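Local structure of endoglucanase E-5 (Thermobifida fusca, 2CKS) at residues 232-237 with 262-267; 238-243 with 271-276; 50-55 with 92-97; 277-282 with 292-297. The protein catalyses the endohydrolysis of 1,4-beta-glucosidic linkages in cellulose, lichenin and cereal beta-glucans, through the glycoside hydrolase family 5 catalytic domain that forms this chain. One frame throughout, in Å; residues are numbered along the deposited sequence. Where two conformers were deposited one is given.

Interaction 1. Residues 232-237 with 262-267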
loop_
_atom_site.group_PDB
_atom_site.type_symbol
_atom_site.label_atom_id
_atom_site.label_comp_id
_atom_site.label_asym_id
_atom_site.label_seq_id
_atom_site.Cartn_x
_atom_site.Cartn_y
_atom_site.Cartn_z
ATOM N N PHE A 232 7.253 0.229 1.451
ATOM C CA PHE A 232 8.712 0.144 1.436
ATOM C C PHE A 232 9.339 1.092 2.428
ATOM O O PHE A 232 8.720 2.052 2.877
ATOM C CB PHE A 232 9.297 0.399 0.039
ATOM C CG PHE A 232 9.400 1.856 -0.328
ATOM C CD1 PHE A 232 8.308 2.532 -0.816
ATOM C CD2 PHE A 232 10.596 2.545 -0.188
ATOM C CE1 PHE A 232 8.387 3.857 -1.161
ATOM C CE2 PHE A 232 10.679 3.901 -0.524
ATOM C CZ PHE A 232 9.560 4.552 -1.015
ATOM N N GLY A 233 10.583 0.799 2.762
ATOM C CA GLY A 233 11.367 1.637 3.639
ATOM C C GLY A 233 12.768 1.807 3.096
ATOM O O GLY A 233 13.218 1.059 2.222
ATOM N N THR A 234 13.465 2.793 3.648
ATOM C CA THR A 234 14.855 3.047 3.297
ATOM C C THR A 234 15.806 2.433 4.312
ATOM O O THR A 234 17.015 2.462 4.105
ATOM C CB THR A 234 15.124 4.567 3.181
ATOM O OG1 THR A 234 14.760 5.232 4.396
ATOM C CG2 THR A 234 14.254 5.208 2.120
ATOM N N GLU A 235 15.275 1.855 5.385
ATOM C CA GLU A 235 16.109 1.295 6.453
ATOM C C GLU A 235 16.057 -0.233 6.409
ATOM O O GLU A 235 15.857 -0.802 5.343
ATOM C CB GLU A 235 15.722 1.886 7.818
ATOM C CG GLU A 235 14.320 1.569 8.292
ATOM C CD GLU A 235 13.277 2.392 7.578
ATOM O OE1 GLU A 235 12.409 1.797 6.904
ATOM O OE2 GLU A 235 13.358 3.638 7.660
ATOM N N THR A 236 16.296 -0.904 7.528
ATOM C CA THR A 236 16.308 -2.369 7.536
ATOM C C THR A 236 14.886 -2.908 7.558
ATOM O O THR A 236 13.933 -2.152 7.707
ATOM C CB THR A 236 17.093 -2.935 8.751
ATOM O OG1 THR A 236 16.317 -2.789 9.946
ATOM C CG2 THR A 236 18.378 -2.152 9.012
ATOM N N TYR A 237 14.768 -4.227 7.429
ATOM C CA TYR A 237 13.481 -4.920 7.344
ATOM C C TYR A 237 12.560 -4.777 8.562
ATOM O O TYR A 237 11.379 -5.089 8.466
ATOM C CB TYR A 237 13.704 -6.412 7.055
ATOM C CG TYR A 237 14.313 -7.176 8.210
ATOM C CD1 TYR A 237 13.508 -7.795 9.159
ATOM C CD2 TYR A 237 15.691 -7.274 8.360
ATOM C CE1 TYR A 237 14.061 -8.493 10.228
ATOM C CE2 TYR A 237 16.257 -7.974 9.431
ATOM C CZ TYR A 237 15.433 -8.579 10.357
ATOM N N TRP A 262 4.093 3.565 -5.672
ATOM C CA TRP A 262 4.538 3.215 -4.338
ATOM C C TRP A 262 3.928 4.062 -3.234
ATOM O O TRP A 262 3.542 5.213 -3.445
ATOM C CB TRP A 262 6.065 3.289 -4.231
ATOM C CG TRP A 262 6.786 4.553 -4.727
ATOM C CD1 TRP A 262 7.451 4.687 -5.910
ATOM C CD2 TRP A 262 7.003 5.787 -4.013
ATOM N NE1 TRP A 262 8.050 5.923 -5.991
ATOM C CE2 TRP A 262 7.796 6.620 -4.841
ATOM C CE3 TRP A 262 6.575 6.291 -2.775
ATOM C CZ2 TRP A 262 8.176 7.912 -4.468
ATOM C CZ3 TRP A 262 6.980 7.571 -2.398
ATOM C CH2 TRP A 262 7.766 8.361 -3.242
ATOM N N THR A 263 3.856 3.454 -2.053
ATOM C CA THR A 263 3.491 4.139 -0.819
ATOM C C THR A 263 4.506 3.767 0.249
ATOM O O THR A 263 4.627 2.592 0.605
ATOM C CB THR A 263 2.044 3.767 -0.360
ATOM O OG1 THR A 263 1.803 2.358 -0.500
ATOM C CG2 THR A 263 1.010 4.432 -1.231
ATOM N N LYS A 264 5.223 4.760 0.772
ATOM C CA LYS A 264 6.281 4.506 1.737
ATOM C C LYS A 264 5.714 4.273 3.136
ATOM O O LYS A 264 4.760 4.926 3.554
ATOM C CB LYS A 264 7.279 5.668 1.782
ATOM C CG LYS A 264 8.386 5.472 2.812
ATOM C CD LYS A 264 9.465 6.514 2.741
ATOM C CE LYS A 264 10.636 6.117 3.609
ATOM N NZ LYS A 264 10.237 5.884 5.028
ATOM N N TRP A 265 6.336 3.344 3.850
ATOM C CA TRP A 265 6.046 3.083 5.252
ATOM C C TRP A 265 6.939 4.020 6.065
ATOM O O TRP A 265 8.159 3.928 5.946
ATOM C CB TRP A 265 6.433 1.633 5.533
ATOM C CG TRP A 265 6.022 1.061 6.846
ATOM C CD1 TRP A 265 6.848 0.727 7.873
ATOM C CD2 TRP A 265 4.700 0.669 7.254
ATOM N NE1 TRP A 265 6.122 0.197 8.911
ATOM C CE2 TRP A 265 4.804 0.145 8.556
ATOM C CE3 TRP A 265 3.434 0.730 6.658
ATOM C CZ2 TRP A 265 3.700 -0.325 9.264
ATOM C CZ3 TRP A 265 2.337 0.271 7.365
ATOM C CH2 TRP A 265 2.482 -0.256 8.655
ATOM N N ASN A 266 6.403 4.938 6.870
ATOM C CA ASN A 266 4.977 5.188 7.078
ATOM C C ASN A 266 4.755 6.638 7.558
ATOM O O ASN A 266 5.706 7.307 7.982
ATOM C CB ASN A 266 4.421 4.204 8.108
ATOM C CG ASN A 266 5.099 4.328 9.460
ATOM O OD1 ASN A 266 4.785 5.231 10.238
ATOM N ND2 ASN A 266 6.058 3.440 9.737
ATOM N N TYR A 267 3.499 7.088 7.495
ATOM C CA TYR A 267 3.070 8.439 7.863
ATOM C C TYR A 267 2.581 8.452 9.317
ATOM O O TYR A 267 1.368 8.426 9.596
ATOM C CB TYR A 267 1.945 8.882 6.916
ATOM C CG TYR A 267 1.757 10.374 6.796
ATOM C CD1 TYR A 267 2.728 11.177 6.190
ATOM C CD2 TYR A 267 0.603 10.986 7.271
ATOM C CE1 TYR A 267 2.547 12.545 6.058
ATOM C CE2 TYR A 267 0.422 12.365 7.150
ATOM C CZ TYR A 267 1.396 13.135 6.544
ATOM O OH TYR A 267 1.214 14.497 6.441
HETATM O O HOH W 1 12.181 4.444 5.681
HETATM O O HOH W 2 9.901 2.122 7.113
#
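F232 meets W262 with its ring edge: CE1 stands 3.4 Å from CE3 of the indole, and the F232 ring and the six-membered ring of W262 are turned 85° apart, an offset edge-to-face pair. Across one face of F232 runs the K264 chain, its CG placed for a CH-pi contact 17° off the ring normal. With CG between the backbone N and the carbonyl carbon (chi1 80°), the F232 ring is directed between W262 and K264. Close by, the main chains are joined by W265 N donating to F232 O at 2.9 Å, nearly straight. Shrinking F232 to an alanine would probably open a gap between W262 and K264 and take from the indole the edge that packs on its face.

Beyond K264 the contact turns polar and loose. The oxygen of one water accepts from T234 N at 2.9 Å and lies near E235 and K264; the oxygen of another donates to W265 O at 2.8 Å and approaches E235. The short water contacts of E235 and K264 are doubtful in detail, K264 being deposited in two conformers. The hydroxyl of T234 is hydrogen-bonded to N243 OD1.

Strand 227-233, helix 245-258 and strand 262-265 form a beta-alpha-beta unit of the TIM barrel. It carries the probable nucleophile E231, just before F232, and close to it W265 precedes a cis peptide bond, as in other family 5 enzymes.

Interaction 2. Residues 238-243 with 271-276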
loop_
_atom_site.group_PDB
_atom_site.type_symbol
_atom_site.label_atom_id
_atom_site.label_comp_id
_atom_site.label_asym_id
_atom_site.label_seq_id
_atom_site.Cartn_x
_atom_site.Cartn_y
_atom_site.Cartn_z
ATOM N N THR A 238 13.096 -4.327 9.697
ATOM C CA THR A 238 12.288 -4.042 10.888
ATOM C C THR A 238 11.522 -2.717 10.788
ATOM O O THR A 238 10.635 -2.451 11.600
ATOM C CB THR A 238 13.177 -3.983 12.155
ATOM O OG1 THR A 238 14.126 -2.912 12.043
ATOM C CG2 THR A 238 14.045 -5.236 12.304
ATOM N N GLY A 239 11.866 -1.891 9.803
ATOM C CA GLY A 239 11.361 -0.532 9.716
ATOM C C GLY A 239 12.153 0.450 10.565
ATOM O O GLY A 239 11.757 1.610 10.722
ATOM N N ASP A 240 13.293 -0.008 11.083
ATOM C CA ASP A 240 14.164 0.803 11.922
ATOM C C ASP A 240 15.620 0.634 11.477
ATOM O O ASP A 240 15.910 -0.122 10.547
ATOM C CB ASP A 240 13.986 0.397 13.394
ATOM C CG ASP A 240 14.294 1.533 14.378
ATOM O OD1 ASP A 240 14.618 2.664 13.960
ATOM O OD2 ASP A 240 14.244 1.369 15.619
ATOM N N GLY A 241 16.526 1.360 12.120
ATOM C CA GLY A 241 17.940 1.290 11.798
ATOM C C GLY A 241 18.376 2.367 10.827
ATOM O O GLY A 241 17.609 3.281 10.485
ATOM N N ALA A 242 19.626 2.259 10.381
ATOM C CA ALA A 242 20.229 3.253 9.508
ATOM C C ALA A 242 19.620 3.195 8.121
ATOM O O ALA A 242 19.279 2.120 7.616
ATOM C CB ALA A 242 21.732 3.045 9.412
ATOM N N ASN A 243 19.504 4.364 7.521
ATOM C CA ASN A 243 19.027 4.500 6.158
ATOM C C ASN A 243 20.101 4.177 5.136
ATOM O O ASN A 243 21.287 4.488 5.331
ATOM C CB ASN A 243 18.525 5.916 5.930
ATOM C CG ASN A 243 17.254 6.195 6.689
ATOM O OD1 ASN A 243 16.256 5.501 6.512
ATOM N ND2 ASN A 243 17.290 7.188 7.562
ATOM N N PHE A 271 8.480 5.758 16.942
ATOM C CA PHE A 271 9.893 5.995 17.263
ATOM C C PHE A 271 10.879 5.519 16.192
ATOM O O PHE A 271 12.003 6.019 16.112
ATOM C CB PHE A 271 10.249 5.372 18.623
ATOM C CG PHE A 271 10.407 3.875 18.597
ATOM C CD1 PHE A 271 9.332 3.042 18.880
ATOM C CD2 PHE A 271 11.647 3.296 18.312
ATOM C CE1 PHE A 271 9.480 1.656 18.865
ATOM C CE2 PHE A 271 11.803 1.914 18.293
ATOM C CZ PHE A 271 10.724 1.090 18.567
ATOM N N ARG A 272 10.469 4.551 15.391
ATOM C CA ARG A 272 11.356 3.947 14.413
ATOM C C ARG A 272 11.721 4.923 13.302
ATOM O O ARG A 272 10.971 5.852 12.999
ATOM C CB ARG A 272 10.716 2.697 13.833
ATOM C CG ARG A 272 10.521 1.586 14.857
ATOM C CD ARG A 272 9.807 0.380 14.285
ATOM N NE ARG A 272 9.623 -0.684 15.268
ATOM C CZ ARG A 272 8.655 -0.729 16.186
ATOM N NH1 ARG A 272 7.745 0.234 16.286
ATOM N NH2 ARG A 272 8.600 -1.758 17.024
ATOM N N SER A 273 12.885 4.708 12.698
ATOM C CA SER A 273 13.429 5.665 11.738
ATOM C C SER A 273 12.571 5.795 10.474
ATOM O O SER A 273 12.606 6.831 9.818
ATOM C CB SER A 273 14.874 5.304 11.371
ATOM O OG SER A 273 14.933 4.066 10.711
ATOM N N GLY A 274 11.812 4.752 10.137
ATOM C CA GLY A 274 10.970 4.753 8.958
ATOM C C GLY A 274 9.714 5.596 9.071
ATOM O O GLY A 274 9.141 5.995 8.059
ATOM N N ALA A 275 9.260 5.838 10.293
ATOM C CA ALA A 275 8.128 6.722 10.513
ATOM C C ALA A 275 8.616 8.129 10.264
ATOM O O ALA A 275 9.602 8.565 10.852
ATOM C CB ALA A 275 7.589 6.582 11.923
ATOM N N VAL A 276 7.933 8.841 9.384
ATOM C CA VAL A 276 8.464 10.100 8.886
ATOM C C VAL A 276 8.540 11.236 9.900
ATOM O O VAL A 276 9.317 12.153 9.701
ATOM C CB VAL A 276 7.679 10.598 7.644
ATOM C CG1 VAL A 276 7.834 9.633 6.483
ATOM C CG2 VAL A 276 6.212 10.865 7.987
HETATM O O HOH W 3 15.036 8.316 9.099
#
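D240 turns its carboxylate onto the backbone of S273: OD1 accepts from S273 N at 3.0 Å, with the donor lying 49° out of the carboxylate plane. CG of D240 is anti to its own backbone N (chi1 -153°), which carries the carboxylate across CB and CG of R272 at about a right angle. Next to this bond, the hydroxyl of S273 donates to G241 O at 2.8 Å, in the carbonyl plane and on a lone pair. A third bond, from G274 N to G239 O, is longer at 3.2 Å and bent to 144°. With an alanine at D240, S273 N would probably lose its acceptor and the aliphatic part of R272 part of its cover.

The receiving side is a type I beta turn from R272 to A275, in the loop after barrel strand 262-265; its partner follows strand 227-233, so two consecutive loops meet at the C-terminal end of the TIM barrel, the end that carries the active site in this fold.

Further out, T238 forms an ST turn, OG1 accepting from D240 N at 3.2 Å, and also bonds to T236. OD1 of D240 has a second, weak bond from G241 N. CZ of F271 stands 3.6 Å above the centre of the R272 guanidinium, the two planes being well off parallel, and the guanidinium pairs with D270 in a salt bridge. Behind the turn, K294 takes the carbonyls of R272 and A275, while that of S273 is met by S296 and by a water, whose oxygen accepts from N243 ND2 at 3.0 Å.

Interaction 3. Residues 50-55 with 92-97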
loop_
_atom_site.group_PDB
_atom_site.type_symbol
_atom_site.label_atom_id
_atom_site.label_comp_id
_atom_site.label_asym_id
_atom_site.label_seq_id
_atom_site.Cartn_x
_atom_site.Cartn_y
_atom_site.Cartn_z
ATOM N N ALA A 50 -1.758 18.310 4.811
ATOM C CA ALA A 50 -0.337 18.452 4.529
ATOM C C ALA A 50 0.112 17.411 3.503
ATOM O O ALA A 50 0.807 17.729 2.541
ATOM C CB ALA A 50 0.455 18.307 5.807
ATOM N N LEU A 51 -0.301 16.163 3.699
ATOM C CA LEU A 51 0.091 15.098 2.794
ATOM C C LEU A 51 -0.359 15.389 1.358
ATOM O O LEU A 51 0.392 15.156 0.411
ATOM C CB LEU A 51 -0.486 13.762 3.272
ATOM C CG LEU A 51 -0.175 12.533 2.416
ATOM C CD1 LEU A 51 1.324 12.304 2.350
ATOM C CD2 LEU A 51 -0.908 11.314 2.968
ATOM N N ALA A 52 -1.575 15.903 1.202
ATOM C CA ALA A 52 -2.148 16.124 -0.124
ATOM C C ALA A 52 -1.607 17.398 -0.750
ATOM O O ALA A 52 -1.132 17.391 -1.886
ATOM C CB ALA A 52 -3.670 16.191 -0.030
ATOM N N TYR A 53 -1.682 18.495 0.000
ATOM C CA TYR A 53 -1.444 19.824 -0.560
ATOM C C TYR A 53 0.012 20.263 -0.510
ATOM O O TYR A 53 0.440 21.025 -1.366
ATOM C CB TYR A 53 -2.286 20.872 0.168
ATOM C CG TYR A 53 -3.762 20.566 0.320
ATOM C CD1 TYR A 53 -4.445 20.969 1.465
ATOM C CD2 TYR A 53 -4.485 19.901 -0.675
ATOM C CE1 TYR A 53 -5.795 20.714 1.628
ATOM C CE2 TYR A 53 -5.843 19.636 -0.515
ATOM C CZ TYR A 53 -6.490 20.050 0.632
ATOM O OH TYR A 53 -7.836 19.794 0.807
ATOM N N ASP A 54 0.751 19.844 0.518
ATOM C CA ASP A 54 2.147 20.255 0.682
ATOM C C ASP A 54 3.119 19.196 0.168
ATOM O O ASP A 54 4.055 19.506 -0.577
ATOM C CB ASP A 54 2.455 20.566 2.145
ATOM C CG ASP A 54 1.603 21.680 2.702
ATOM O OD1 ASP A 54 1.136 22.538 1.919
ATOM O OD2 ASP A 54 1.355 21.774 3.920
ATOM N N TRP A 55 2.910 17.948 0.579
ATOM C CA TRP A 55 3.763 16.845 0.140
ATOM C C TRP A 55 3.494 16.444 -1.308
ATOM O O TRP A 55 4.351 15.844 -1.937
ATOM C CB TRP A 55 3.574 15.613 1.033
ATOM C CG TRP A 55 4.122 15.726 2.435
ATOM C CD1 TRP A 55 3.996 16.780 3.299
ATOM C CD2 TRP A 55 4.832 14.716 3.146
ATOM N NE1 TRP A 55 4.616 16.488 4.488
ATOM C CE2 TRP A 55 5.138 15.227 4.422
ATOM C CE3 TRP A 55 5.268 13.428 2.825
ATOM C CZ2 TRP A 55 5.849 14.491 5.373
ATOM C CZ3 TRP A 55 5.967 12.700 3.777
ATOM C CH2 TRP A 55 6.251 13.232 5.031
ATOM N N ARG A 92 -9.621 15.225 -0.360
ATOM C CA ARG A 92 -8.328 15.878 -0.532
ATOM C C ARG A 92 -7.664 15.490 -1.855
ATOM O O ARG A 92 -6.500 15.818 -2.103
ATOM C CB ARG A 92 -7.432 15.570 0.674
ATOM C CG ARG A 92 -7.952 16.205 1.950
ATOM C CD ARG A 92 -7.521 15.543 3.228
ATOM N NE ARG A 92 -7.982 16.309 4.383
ATOM C CZ ARG A 92 -9.218 16.295 4.871
ATOM N NH1 ARG A 92 -10.169 15.513 4.367
ATOM N NH2 ARG A 92 -9.501 17.064 5.903
ATOM N N GLY A 93 -8.422 14.821 -2.720
ATOM C CA GLY A 93 -7.984 14.525 -4.070
ATOM C C GLY A 93 -7.003 13.391 -4.204
ATOM O O GLY A 93 -6.287 13.310 -5.207
ATOM N N LEU A 94 -6.976 12.511 -3.206
ATOM C CA LEU A 94 -6.056 11.377 -3.171
ATOM C C LEU A 94 -6.699 10.064 -3.578
ATOM O O LEU A 94 -7.852 9.793 -3.234
ATOM C CB LEU A 94 -5.512 11.186 -1.761
ATOM C CG LEU A 94 -4.772 12.360 -1.139
ATOM C CD1 LEU A 94 -4.477 12.055 0.332
ATOM C CD2 LEU A 94 -3.517 12.633 -1.927
ATOM N N TYR A 95 -5.935 9.242 -4.284
ATOM C CA TYR A 95 -6.256 7.829 -4.404
ATOM C C TYR A 95 -6.085 7.190 -3.044
ATOM O O TYR A 95 -5.326 7.675 -2.206
ATOM C CB TYR A 95 -5.379 7.148 -5.458
ATOM C CG TYR A 95 -5.744 7.651 -6.827
ATOM C CD1 TYR A 95 -5.098 8.742 -7.394
ATOM C CD2 TYR A 95 -6.779 7.070 -7.535
ATOM C CE1 TYR A 95 -5.469 9.225 -8.635
ATOM C CE2 TYR A 95 -7.159 7.555 -8.765
ATOM C CZ TYR A 95 -6.501 8.616 -9.316
ATOM O OH TYR A 95 -6.872 9.123 -10.541
ATOM N N VAL A 96 -6.823 6.118 -2.812
ATOM C CA VAL A 96 -6.788 5.439 -1.529
ATOM C C VAL A 96 -6.611 3.958 -1.744
ATOM O O VAL A 96 -7.328 3.370 -2.553
ATOM C CB VAL A 96 -8.087 5.629 -0.757
ATOM C CG1 VAL A 96 -7.981 4.958 0.615
ATOM C CG2 VAL A 96 -8.377 7.079 -0.596
ATOM N N ILE A 97 -5.662 3.359 -1.032
ATOM C CA ILE A 97 -5.564 1.911 -0.963
ATOM C C ILE A 97 -6.121 1.463 0.370
ATOM O O ILE A 97 -5.656 1.907 1.414
ATOM C CB ILE A 97 -4.115 1.446 -1.076
ATOM C CG1 ILE A 97 -3.519 1.927 -2.392
ATOM C CG2 ILE A 97 -4.042 -0.077 -0.929
ATOM C CD1 ILE A 97 -2.052 1.637 -2.543
#
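This is a small, mostly apolar packing contact at the periphery of the barrel, where helix 45-54 rests against the turn that leads into strand 95-101. A52 is at its middle. Its methyl CB points at the turn and touches three things: R92 O at 3.5 Å, R92 CB at 3.9 Å and L94 CD2 at 4.0 Å. L51 adds a looser touch, its CD2 lying 4.5 Å from L94 CD1. At the outer end the hydroxyl oxygen of Y53 approaches R92 CG to 3.8 Å; the two side chains cross at about a right angle, although the ring and guanidinium planes are only 14° apart.

A50 O accepts from D54 N, as in an alpha helix, and from W55 N, one residue further on, which gives a wider pi-type turn; both bonds are 2.9 Å. G93, with phi 77°, is the C-prime residue of a Schellman motif that closes helix 75-90.

R92 spends its polar end elsewhere, on a salt bridge with D49 and a hydrogen bond with D45, the two aspartates of a zinc site. Between the segments, then, the chemistry is van der Waals fit, whereas the directional tie to helix 45-54 comes from the guanidinium, whose charge, with that of the zinc ion, would probably offset part of that of the aspartates.

Interaction 4. Residues 277-282 with 292-297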
loop_
_atom_site.group_PDB
_atom_site.type_symbol
_atom_site.label_atom_id
_atom_site.label_comp_id
_atom_site.label_asym_id
_atom_site.label_seq_id
_atom_site.Cartn_x
_atom_site.Cartn_y
_atom_site.Cartn_z
ATOM N N PHE A 277 7.722 11.203 10.951
ATOM C CA PHE A 277 7.688 12.283 11.945
ATOM C C PHE A 277 8.372 11.894 13.247
ATOM O O PHE A 277 8.399 10.727 13.645
ATOM C CB PHE A 277 6.257 12.695 12.251
ATOM C CG PHE A 277 5.495 13.165 11.048
ATOM C CD1 PHE A 277 5.951 14.241 10.295
ATOM C CD2 PHE A 277 4.348 12.509 10.637
ATOM C CE1 PHE A 277 5.254 14.667 9.171
ATOM C CE2 PHE A 277 3.645 12.934 9.507
ATOM C CZ PHE A 277 4.100 14.010 8.777
ATOM N N GLN A 278 8.898 12.898 13.935
ATOM C CA GLN A 278 9.545 12.676 15.218
ATOM C C GLN A 278 8.470 12.419 16.256
ATOM O O GLN A 278 7.439 13.072 16.241
ATOM C CB GLN A 278 10.346 13.908 15.639
ATOM C CG GLN A 278 11.497 14.273 14.710
ATOM C CD GLN A 278 12.693 13.342 14.806
ATOM O OE1 GLN A 278 13.754 13.622 14.226
ATOM N NE2 GLN A 278 12.539 12.243 15.510
ATOM N N PRO A 279 8.697 11.488 17.171
ATOM C CA PRO A 279 7.740 11.265 18.258
ATOM C C PRO A 279 7.255 12.559 18.916
ATOM O O PRO A 279 8.052 13.447 19.231
ATOM C CB PRO A 279 8.541 10.407 19.240
ATOM C CG PRO A 279 9.417 9.604 18.360
ATOM C CD PRO A 279 9.820 10.540 17.238
ATOM N N GLY A 280 5.946 12.654 19.117
ATOM C CA GLY A 280 5.328 13.843 19.670
ATOM C C GLY A 280 4.732 14.786 18.649
ATOM O O GLY A 280 3.966 15.669 19.003
ATOM N N THR A 281 5.096 14.618 17.381
ATOM C CA THR A 281 4.622 15.504 16.338
ATOM C C THR A 281 3.115 15.449 16.232
ATOM O O THR A 281 2.458 16.474 16.095
ATOM C CB THR A 281 5.227 15.115 14.987
ATOM O OG1 THR A 281 6.650 15.237 15.038
ATOM C CG2 THR A 281 4.779 16.096 13.898
ATOM N N CYS A 282 2.570 14.244 16.277
ATOM C CA CYS A 282 1.139 14.072 16.089
ATOM C C CYS A 282 0.354 14.684 17.242
ATOM O O CYS A 282 -0.642 15.369 17.021
ATOM C CB CYS A 282 0.800 12.602 15.877
ATOM S SG CYS A 282 1.606 11.952 14.399
ATOM N N SER A 292 10.245 18.622 12.171
ATOM C CA SER A 292 9.504 17.462 12.658
ATOM C C SER A 292 9.791 16.199 11.853
ATOM O O SER A 292 9.326 15.131 12.221
ATOM C CB SER A 292 8.003 17.737 12.618
ATOM O OG SER A 292 7.563 17.830 11.277
ATOM N N LEU A 293 10.530 16.314 10.750
ATOM C CA LEU A 293 10.813 15.153 9.902
ATOM C C LEU A 293 12.082 14.423 10.271
ATOM O O LEU A 293 13.150 15.039 10.432
ATOM C CB LEU A 293 10.923 15.567 8.437
ATOM C CG LEU A 293 9.732 16.322 7.864
ATOM C CD1 LEU A 293 10.001 16.648 6.404
ATOM C CD2 LEU A 293 8.445 15.538 8.024
ATOM N N LYS A 294 11.979 13.103 10.353
ATOM C CA LYS A 294 13.153 12.246 10.401
ATOM C C LYS A 294 13.836 12.322 9.035
ATOM O O LYS A 294 13.266 12.841 8.071
ATOM C CB LYS A 294 12.764 10.798 10.711
ATOM C CG LYS A 294 12.107 10.587 12.075
ATOM C CD LYS A 294 12.386 9.197 12.617
ATOM C CE LYS A 294 11.554 8.860 13.846
ATOM N NZ LYS A 294 10.096 8.585 13.525
ATOM N N ALA A 295 15.052 11.803 8.949
ATOM C CA ALA A 295 15.805 11.819 7.695
ATOM C C ALA A 295 15.033 11.162 6.546
ATOM O O ALA A 295 14.983 11.699 5.439
ATOM C CB ALA A 295 17.134 11.135 7.892
ATOM N N SER A 296 14.413 10.017 6.825
ATOM C CA SER A 296 13.619 9.293 5.830
ATOM C C SER A 296 12.413 10.120 5.394
ATOM O O SER A 296 11.991 10.053 4.238
ATOM C CB SER A 296 13.166 7.931 6.390
ATOM O OG SER A 296 12.239 8.082 7.450
ATOM N N GLY A 297 11.868 10.896 6.326
ATOM C CA GLY A 297 10.767 11.803 6.059
ATOM C C GLY A 297 11.130 12.920 5.098
ATOM O O GLY A 297 10.395 13.203 4.161
#
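F277 and L293 stand opposite each other in a single backbone bridge, their CA atoms 4.7 Å apart. Q278 N donates to S292 O at 2.8 Å with an angle of 151°, and F277 CA brings its hydrogen to the same oxygen at 3.3 Å, a CA-H...O contact. After Q278 the chain reverses in a type II beta turn to T281, with G280 at positive phi. Q278 O, which begins the turn, is gripped twice: by T281 N at 3.0 Å and by T281 OG1 at 2.6 Å, the hydroxyl arriving in the carbonyl plane on a lone pair.

Among the side chains, F277 and L293 lie alongside each other and point the same way, with CE1 of F277 3.5 Å from CD2 of L293. K294 runs extended until it bends at its last torsion (chi4 73°), which swings NZ onto F277 O at 2.7 Å, from 42° above the carbonyl plane. NZ also bonds to D270 O, so the probable positive charge sits amid backbone oxygens. The Q278 side chain crosses that of K294 obliquely, NE2 3.8 Å from K294 CG, and T281 packs against S292 CB.

K294 is also the N-cap residue of helix 295-304. At the other segment, the short helix 281-284 is tied by the C282–C42 disulfide to the region just before helix 45-54, and the F277 ring packs edge-to-face with Y267, beyond strand 262-265, and with W288.

Interactions 1, 2 and 4 form a chain of neighbours: the centres of interactions 1 and 2 are about 8 Å apart, and those of interactions 2 and 4 about 10 Å. N266 O probably bonds to V276 N at 3.0 Å, joining 1 to 2. Y267 CE1 lies 3.5 Å from F277 CZ, joining 1 to 4. Interaction 3 is more remote, about 17 Å between centres from interaction 1, but W55 reaches back: its CZ2 is 3.8 Å from F277 CE1. Interaction 1 is nearest the catalytic centre, the side chain of W265 being about 4 Å from that of E231 and about 8 Å from that of the probable proton donor E139; interactions 3 and 4 lie away from it.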